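Side-chain contacts in cell division control protein 73 (Saccharomyces cerevisiae, PDB 3V46), which serves as a subunit of the PAF1 complex, which acts in transcription initiation and elongation and in transcription-coupled histone modification, the chain being the protein's C-terminal Ras-like domain: residues I32-F35 with L36-K40; E83-D86 with R87-A90; F120-A123 with G124-V127; Y155-H158 with S159-K162. All coordinates share one frame; numbering follows the deposited sequence.

How the contacts relate
The four contacts are local and follow one another along a single Ras-like domain: helix 32-38 and its C-terminal exit, the turn leading into strand 88-92, the turn leaving strand 116-122, and the middle of helix 149-166. Contact 4 touches all three others. Its centre lies about 14 Å from that of contact 1, where Trp157 probably hydrogen-bonds to Leu36 O, and about 17 and 20 Å from those of contacts 2 and 3, reached through Leu160 on Ala90 and Phe156 on Phe120. Contact 1 also packs directly on contact 3, Phe35 on Phe120. Contacts 2 and 3 sit on neighbouring strands of the mixed sheet, yet their centres are 28 Å apart. These few apolar residues, with Leu36, link both helices to the sheet.

Contact 1. Residues I32-F35 with L36-K40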
# COMPACT_ATOMS: atom_id res chain seq x y z
N ILE A 32 -7.89 5.53 1.28
CA ILE A 32 -7.34 4.67 0.25
C ILE A 32 -8.39 4.18 -0.74
O ILE A 32 -8.10 4.01 -1.90
CB ILE A 32 -6.56 3.48 0.86
CG1 ILE A 32 -5.72 2.78 -0.21
CG2 ILE A 32 -7.51 2.50 1.54
CD1 ILE A 32 -4.59 3.61 -0.76
N LYS A 33 -9.62 3.95 -0.29
CA LYS A 33 -10.65 3.50 -1.21
C LYS A 33 -10.97 4.59 -2.22
O LYS A 33 -11.06 4.33 -3.43
CB LYS A 33 -11.90 3.06 -0.44
CG LYS A 33 -12.97 2.46 -1.31
CD LYS A 33 -14.16 2.03 -0.46
CE LYS A 33 -13.74 1.09 0.64
NZ LYS A 33 -14.94 0.47 1.31
N GLN A 34 -11.17 5.82 -1.75
CA GLN A 34 -11.45 6.93 -2.66
C GLN A 34 -10.33 7.05 -3.69
O GLN A 34 -10.56 7.28 -4.87
CB GLN A 34 -11.59 8.24 -1.89
CG GLN A 34 -12.76 8.27 -0.94
CD GLN A 34 -13.44 9.63 -0.87
OE1 GLN A 34 -13.05 10.57 -1.58
NE2 GLN A 34 -14.45 9.74 -0.03
N PHE A 35 -9.10 6.91 -3.22
CA PHE A 35 -7.96 7.07 -4.09
C PHE A 35 -7.91 5.95 -5.14
O PHE A 35 -7.89 6.21 -6.34
CB PHE A 35 -6.67 7.12 -3.28
CG PHE A 35 -5.44 7.44 -4.09
CD1 PHE A 35 -5.31 8.66 -4.73
CD2 PHE A 35 -4.43 6.52 -4.20
CE1 PHE A 35 -4.17 8.95 -5.47
CE2 PHE A 35 -3.29 6.80 -4.93
CZ PHE A 35 -3.17 8.01 -5.57
N LEU A 36 -7.90 4.71 -4.68
CA LEU A 36 -7.72 3.58 -5.59
C LEU A 36 -8.94 3.22 -6.44
O LEU A 36 -8.79 2.68 -7.53
CB LEU A 36 -7.25 2.35 -4.82
CG LEU A 36 -5.88 2.48 -4.17
CD1 LEU A 36 -5.50 1.16 -3.56
CD2 LEU A 36 -4.83 2.91 -5.19
N LEU A 37 -10.14 3.49 -5.95
CA LEU A 37 -11.34 3.15 -6.71
C LEU A 37 -11.87 4.31 -7.54
O LEU A 37 -12.40 4.11 -8.64
CB LEU A 37 -12.44 2.65 -5.77
CG LEU A 37 -12.13 1.31 -5.11
CD1 LEU A 37 -13.32 0.85 -4.29
CD2 LEU A 37 -11.77 0.25 -6.16
N GLU A 38 -11.76 5.53 -7.02
CA GLU A 38 -12.34 6.68 -7.70
C GLU A 38 -11.28 7.60 -8.28
O GLU A 38 -11.62 8.59 -8.93
CB GLU A 38 -13.22 7.47 -6.73
CG GLU A 38 -14.30 6.63 -6.08
CD GLU A 38 -15.32 7.49 -5.36
OE1 GLU A 38 -14.95 8.18 -4.38
OE2 GLU A 38 -16.50 7.48 -5.78
N SER A 39 -10.01 7.28 -8.04
CA SER A 39 -8.91 8.12 -8.48
C SER A 39 -9.11 9.52 -7.94
O SER A 39 -8.85 10.52 -8.61
CB SER A 39 -8.80 8.14 -10.00
OG SER A 39 -8.65 6.83 -10.50
N LYS A 40 -9.59 9.59 -6.71
CA LYS A 40 -9.87 10.86 -6.06
C LYS A 40 -9.04 10.94 -4.80
O LYS A 40 -9.26 10.19 -3.86
CB LYS A 40 -11.36 10.98 -5.73
CG LYS A 40 -12.24 11.12 -6.97
CD LYS A 40 -13.71 11.27 -6.62
CE LYS A 40 -14.57 11.44 -7.87
NZ LYS A 40 -14.31 10.38 -8.90
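Ile32 to Phe35 meet Leu36 to Lys40 in a local contact that spans the short helix 32-38 and the two residues after it, beside strand 54-59 and helix 149-166. The first turn is ordinary: Leu36 N bonds to Ile32 O at 2.9 Å and Leu37 N to Lys33 O. The pattern then tightens on one acceptor. Gln34 O takes Glu38 N at 3.0 Å and Lys40 N at 3.1 Å from opposite faces of its carbonyl plane, while Ser39 N reaches Phe35 O only weakly. The change coincides with Ser39, whose positive phi of 55° turns the chain out of the helix; Lys40 then sends NZ back to Glu38 O. On the buried side, Leu36 holds CG opposite its own carbonyl carbon (chi1 -65°), with CD1 turned to CG1 of Ile32 at 3.7 Å and CD2 to CD2 of the Phe35 ring at 3.8 Å. At the surface Leu37 CD1 presses tightly on Lys33 CG, 3.4 Å away. Phe35 and Leu36 also face Val153 and Phe156. The arrangement is that of a helix C-terminus closed by a residue in left-handed conformation, on a helix flanking the sheet of a Ras-like fold.

Contact 2. Residues E83-D86 with R87-A90; sequences EYWD and RVVA
Tyr84 and Arg87 carry this turn, which delivers the chain from the loop after strand 68-73 into strand 88-92. Three backbone N-H groups are satisfied within it, each donating to the carbonyl three residues back: Asp86 N to Glu83 O, Arg87 N to Tyr84 O at 3.0 Å, and Val88 N to Trp85 O at 3.3 Å. In the last two the donor stands well above the carbonyl plane, 67° out of it for Val88 N, and Trp85 O also takes a second donor. That donor is a water, 2.8 Å from Trp85 O, which gives its other hydrogen to Val88 O. The latter also accepts from Arg167 NH1.

The Arg87 side chain bends at its third torsion (chi3 59°) and runs alongside Tyr84, the guanidinium tilted 29° from the phenol ring. NH1 approaches the ring obliquely, 3.2 Å from Tyr84 CE1. The polar end has its main partner beyond the turn, for NH2 donates to Asp14 O; NE too is hydrogen-bonded outside the turn. On the buried side Val88 CG2 rests 3.9 Å from CE3 of the Trp85 indole, which itself stacks with Phe79. The chemistry implies a turn in which the carbonyls of Trp85 and Val88 each take two donors, while the guanidinium, by bonding to Asp14 O, ties the start of the strand to the segment leading into strand 16-18.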
# COMPACT_ATOMS: atom_id res chain seq x y z
N GLU A 83 1.44 -17.76 8.51
CA GLU A 83 1.10 -17.89 7.09
C GLU A 83 0.35 -16.67 6.54
O GLU A 83 0.34 -16.45 5.33
CB GLU A 83 0.35 -19.20 6.80
CG GLU A 83 -0.82 -19.52 7.72
CD GLU A 83 -1.44 -20.87 7.40
OE1 GLU A 83 -0.96 -21.54 6.45
OE2 GLU A 83 -2.40 -21.28 8.08
N TYR A 84 -0.25 -15.87 7.42
CA TYR A 84 -0.86 -14.61 7.00
C TYR A 84 0.21 -13.73 6.35
O TYR A 84 -0.06 -12.99 5.42
CB TYR A 84 -1.47 -13.85 8.19
CG TYR A 84 -2.88 -14.26 8.56
CD1 TYR A 84 -3.97 -13.68 7.93
CD2 TYR A 84 -3.11 -15.19 9.55
CE1 TYR A 84 -5.26 -14.04 8.27
CE2 TYR A 84 -4.40 -15.56 9.90
CZ TYR A 84 -5.47 -14.98 9.26
OH TYR A 84 -6.75 -15.34 9.60
N TRP A 85 1.43 -13.81 6.86
CA TRP A 85 2.50 -12.98 6.33
C TRP A 85 2.84 -13.30 4.88
O TRP A 85 3.28 -12.43 4.14
CB TRP A 85 3.75 -13.07 7.21
CG TRP A 85 3.57 -12.26 8.43
CD1 TRP A 85 3.29 -12.70 9.69
CD2 TRP A 85 3.61 -10.84 8.50
NE1 TRP A 85 3.16 -11.63 10.55
CE2 TRP A 85 3.36 -10.47 9.84
CE3 TRP A 85 3.84 -9.83 7.56
CZ2 TRP A 85 3.32 -9.15 10.25
CZ3 TRP A 85 3.81 -8.52 7.98
CH2 TRP A 85 3.56 -8.19 9.31
N ASP A 86 2.63 -14.55 4.46
CA ASP A 86 2.90 -14.94 3.08
C ASP A 86 1.92 -14.29 2.12
O ASP A 86 2.16 -14.27 0.91
CB ASP A 86 2.82 -16.45 2.91
CG ASP A 86 3.88 -17.20 3.69
OD1 ASP A 86 4.99 -16.65 3.84
OD2 ASP A 86 3.60 -18.33 4.14
N ARG A 87 0.81 -13.77 2.67
CA ARG A 87 -0.26 -13.17 1.88
C ARG A 87 -0.04 -11.68 1.64
O ARG A 87 -0.77 -11.06 0.88
CB ARG A 87 -1.61 -13.37 2.57
CG ARG A 87 -2.08 -14.82 2.61
CD ARG A 87 -3.23 -15.02 3.59
NE ARG A 87 -4.39 -14.19 3.26
CZ ARG A 87 -5.46 -14.07 4.04
NH1 ARG A 87 -5.54 -14.74 5.18
NH2 ARG A 87 -6.46 -13.29 3.67
N VAL A 88 0.95 -11.09 2.31
CA VAL A 88 1.20 -9.66 2.18
C VAL A 88 1.88 -9.40 0.84
O VAL A 88 2.97 -9.92 0.58
CB VAL A 88 2.05 -9.13 3.35
CG1 VAL A 88 2.46 -7.68 3.13
CG2 VAL A 88 1.28 -9.26 4.66
N VAL A 89 1.22 -8.63 -0.02
CA VAL A 89 1.70 -8.39 -1.38
C VAL A 89 2.18 -6.96 -1.60
O VAL A 89 2.90 -6.68 -2.56
CB VAL A 89 0.61 -8.72 -2.44
CG1 VAL A 89 0.25 -10.20 -2.39
CG2 VAL A 89 -0.62 -7.86 -2.26
N ALA A 90 1.81 -6.04 -0.71
CA ALA A 90 2.29 -4.67 -0.80
C ALA A 90 2.28 -4.04 0.57
O ALA A 90 1.41 -4.33 1.40
CB ALA A 90 1.42 -3.86 -1.76
O HOH W 1 4.58 -11.94 1.71

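Contact 3. Residues F120-A123 with G124-V127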
# COMPACT_ATOMS: atom_id res chain seq x y z
N PHE A 120 4.62 6.97 -0.69
CA PHE A 120 3.90 8.07 -1.32
C PHE A 120 4.22 9.37 -0.60
O PHE A 120 4.28 9.42 0.63
CB PHE A 120 2.38 7.83 -1.27
CG PHE A 120 1.88 6.84 -2.29
CD1 PHE A 120 1.99 5.48 -2.07
CD2 PHE A 120 1.28 7.29 -3.45
CE1 PHE A 120 1.50 4.58 -3.01
CE2 PHE A 120 0.79 6.40 -4.39
CZ PHE A 120 0.91 5.04 -4.17
N HIS A 121 4.41 10.43 -1.38
CA HIS A 121 4.67 11.74 -0.81
C HIS A 121 4.27 12.84 -1.78
O HIS A 121 4.02 12.58 -2.96
CB HIS A 121 6.15 11.88 -0.44
CG HIS A 121 7.06 11.87 -1.63
ND1 HIS A 121 7.64 13.02 -2.13
CD2 HIS A 121 7.47 10.86 -2.43
CE1 HIS A 121 8.38 12.71 -3.18
NE2 HIS A 121 8.29 11.41 -3.39
N PHE A 122 4.19 14.06 -1.29
CA PHE A 122 3.84 15.18 -2.14
C PHE A 122 5.04 15.67 -2.91
O PHE A 122 6.15 15.75 -2.37
CB PHE A 122 3.25 16.33 -1.33
CG PHE A 122 1.85 16.09 -0.87
CD1 PHE A 122 0.87 15.68 -1.77
CD2 PHE A 122 1.50 16.27 0.45
CE1 PHE A 122 -0.42 15.46 -1.35
CE2 PHE A 122 0.20 16.04 0.88
CZ PHE A 122 -0.76 15.64 -0.02
N ALA A 123 4.80 16.02 -4.17
CA ALA A 123 5.79 16.68 -4.99
C ALA A 123 6.29 17.90 -4.24
O ALA A 123 5.49 18.70 -3.74
CB ALA A 123 5.17 17.08 -6.30
N GLY A 124 7.61 18.04 -4.14
CA GLY A 124 8.21 19.16 -3.43
C GLY A 124 8.78 18.76 -2.09
O GLY A 124 9.77 19.34 -1.64
N ASP A 125 8.17 17.77 -1.44
CA ASP A 125 8.64 17.31 -0.14
C ASP A 125 9.74 16.28 -0.33
O ASP A 125 9.58 15.33 -1.08
CB ASP A 125 7.50 16.66 0.65
CG ASP A 125 6.45 17.65 1.08
OD1 ASP A 125 6.76 18.87 1.11
OD2 ASP A 125 5.32 17.21 1.38
N SER A 126 10.85 16.48 0.38
CA SER A 126 12.01 15.60 0.26
C SER A 126 11.72 14.22 0.82
O SER A 126 10.91 14.06 1.72
CB SER A 126 13.21 16.19 0.99
OG SER A 126 13.46 17.52 0.57
N VAL A 127 12.41 13.23 0.26
CA VAL A 127 12.35 11.87 0.76
C VAL A 127 13.49 11.69 1.77
O VAL A 127 14.64 12.03 1.48
CB VAL A 127 12.50 10.88 -0.41
CG1 VAL A 127 12.44 9.44 0.07
CG2 VAL A 127 11.44 11.15 -1.47
O HOH W 2 4.57 14.61 1.68
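With chi1 at 66°, the ring of His121 is placed between its own backbone N and carbonyl carbon, which swings ND1 round to the two carbonyls of the turn that follows; Asp125, with chi1 at -68°, lays its carboxylate back along Phe122. The motif is a type II beta turn from Phe122 to Asp125, closing the end of strand 116-122 before the loop to helix 129-133. Its defining bond runs from Asp125 N to Phe122 O at 3.0 Å. Gly124 occupies the third position with phi 106°, and having no CB it leaves the carbonyl oxygen of Ala123 unhindered.

Around this frame His121 ND1 is shared between two weak hydrogen bonds, 3.1 Å to Phe122 O and 3.2 Å to Asp125 O, so that the imidazole bridges both ends of the turn without a strong bond to either. Val127 covers one face of the same ring: its CG2 lies 3.9 Å from the ring centroid, a CH-pi contact displaced toward the rim, with the two side chains crossing almost perpendicularly. The Asp125 oxygens have different surroundings. OD1 makes a salt bridge with Lys143, in the loop after the neighbouring strand 136-141, while OD2 lies at the edge of the Phe122 ring, near its plane and 3.5 Å from Phe122 CB, and takes a hydrogen bond from a water. Backbone bonds from His121 and Ala123 to Leu141 keep the strand end in the sheet. That water finishes the turn, accepting from Phe122 N at 3.0 Å and donating to Asp125 OD2 at 2.7 Å.

Contact 4. Residues Y155-H158 with S159-K162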
# COMPACT_ATOMS: atom_id res chain seq x y z
N TYR A 155 -1.27 3.70 -12.90
CA TYR A 155 0.09 3.19 -12.79
C TYR A 155 0.26 2.34 -11.54
O TYR A 155 0.93 1.31 -11.55
CB TYR A 155 1.10 4.33 -12.77
CG TYR A 155 2.48 3.80 -12.49
CD1 TYR A 155 3.22 3.17 -13.47
CD2 TYR A 155 3.00 3.86 -11.21
CE1 TYR A 155 4.47 2.66 -13.20
CE2 TYR A 155 4.23 3.36 -10.93
CZ TYR A 155 4.97 2.75 -11.92
OH TYR A 155 6.22 2.24 -11.63
N PHE A 156 -0.36 2.75 -10.44
CA PHE A 156 -0.26 1.97 -9.22
C PHE A 156 -0.85 0.59 -9.44
O PHE A 156 -0.24 -0.41 -9.08
CB PHE A 156 -0.96 2.63 -8.04
CG PHE A 156 -1.03 1.72 -6.86
CD1 PHE A 156 0.05 1.61 -6.00
CD2 PHE A 156 -2.16 0.93 -6.62
CE1 PHE A 156 0.03 0.75 -4.93
CE2 PHE A 156 -2.19 0.07 -5.54
CZ PHE A 156 -1.10 -0.01 -4.69
N TRP A 157 -2.05 0.53 -10.00
CA TRP A 157 -2.67 -0.77 -10.21
C TRP A 157 -1.87 -1.63 -11.16
O TRP A 157 -1.81 -2.85 -10.97
CB TRP A 157 -4.11 -0.61 -10.70
CG TRP A 157 -5.11 -0.27 -9.64
CD1 TRP A 157 -5.91 0.83 -9.60
CD2 TRP A 157 -5.45 -1.06 -8.49
NE1 TRP A 157 -6.73 0.78 -8.50
CE2 TRP A 157 -6.47 -0.37 -7.81
CE3 TRP A 157 -5.00 -2.28 -7.98
CZ2 TRP A 157 -7.04 -0.86 -6.63
CZ3 TRP A 157 -5.57 -2.76 -6.82
CH2 TRP A 157 -6.58 -2.06 -6.16
N HIS A 158 -1.27 -1.03 -12.19
CA HIS A 158 -0.42 -1.76 -13.12
C HIS A 158 0.80 -2.32 -12.39
O HIS A 158 1.18 -3.48 -12.60
CB HIS A 158 -0.01 -0.84 -14.29
CG HIS A 158 1.10 -1.38 -15.14
ND1 HIS A 158 0.88 -2.16 -16.25
CD2 HIS A 158 2.45 -1.22 -15.06
CE1 HIS A 158 2.04 -2.47 -16.81
NE2 HIS A 158 3.00 -1.91 -16.11
N SER A 159 1.39 -1.51 -11.51
CA SER A 159 2.55 -1.90 -10.71
C SER A 159 2.19 -3.08 -9.82
O SER A 159 2.94 -4.05 -9.71
CB SER A 159 3.02 -0.72 -9.85
OG SER A 159 4.03 -1.11 -8.94
N LEU A 160 1.02 -3.01 -9.20
CA LEU A 160 0.60 -4.07 -8.30
C LEU A 160 0.22 -5.34 -9.09
O LEU A 160 0.50 -6.45 -8.66
CB LEU A 160 -0.56 -3.58 -7.44
CG LEU A 160 -1.01 -4.55 -6.35
CD1 LEU A 160 0.15 -4.93 -5.43
CD2 LEU A 160 -2.13 -3.92 -5.54
N GLU A 161 -0.40 -5.17 -10.25
CA GLU A 161 -0.75 -6.30 -11.10
C GLU A 161 0.49 -7.11 -11.45
O GLU A 161 0.49 -8.34 -11.38
CB GLU A 161 -1.43 -5.80 -12.38
CG GLU A 161 -1.88 -6.89 -13.32
CD GLU A 161 -2.51 -6.32 -14.57
OE1 GLU A 161 -1.90 -5.41 -15.18
OE2 GLU A 161 -3.61 -6.76 -14.93
N LYS A 162 1.56 -6.41 -11.83
CA LYS A 162 2.82 -7.02 -12.19
C LYS A 162 3.38 -7.80 -11.01
O LYS A 162 3.89 -8.93 -11.15
CB LYS A 162 3.79 -5.92 -12.60
CG LYS A 162 5.18 -6.38 -13.01
CD LYS A 162 6.03 -5.18 -13.45
CE LYS A 162 5.25 -4.25 -14.38
NZ LYS A 162 6.03 -3.05 -14.78
O HOH W 3 0.69 -5.00 -15.10
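Tyr155 to His158 and Ser159 to Lys162 are successive turns in the middle of helix 149-166, and their backbone bonds are textbook alpha-helical. Ser159 N meets Tyr155 O at 2.9 Å, and the series continues through Leu160 with Phe156 and Glu161 with Trp157 to Lys162 N on His158 O.

Apolar packing gathers on the buried side. A single methyl, CD2 of Leu160, lies against two aromatic side chains, 3.8 Å from CZ3 of Trp157 and 4.0 Å from CE2 of Phe156; all three extend the same way. Phe156 in turn has CD2 over one face of the Trp157 indole, offset toward its rim.

Among the polar contacts, His158 and Lys162 lie on the exposed side. The Lys162 chain bends at its third torsion (chi3 -45°), bringing NZ 3.5 Å from NE2 of His158, a weak hydrogen bond. A water joins the turns by donating to His158 O at 3.0 Å and to Glu161 OE1 at 2.6 Å. Three buried residues add polar links to other parts of the chain: OE2 of Glu161 accepts from Arg63 N, Trp157 NE1 bonds to Leu36 O and Ser159 OG to Tyr118 OH.

Aromatic and leucine side chains packed inward together with a few paired polar groups, His158 and Lys162 outward: this is the amphipathic C-terminal helix packed against the central sheet of a Ras-like fold.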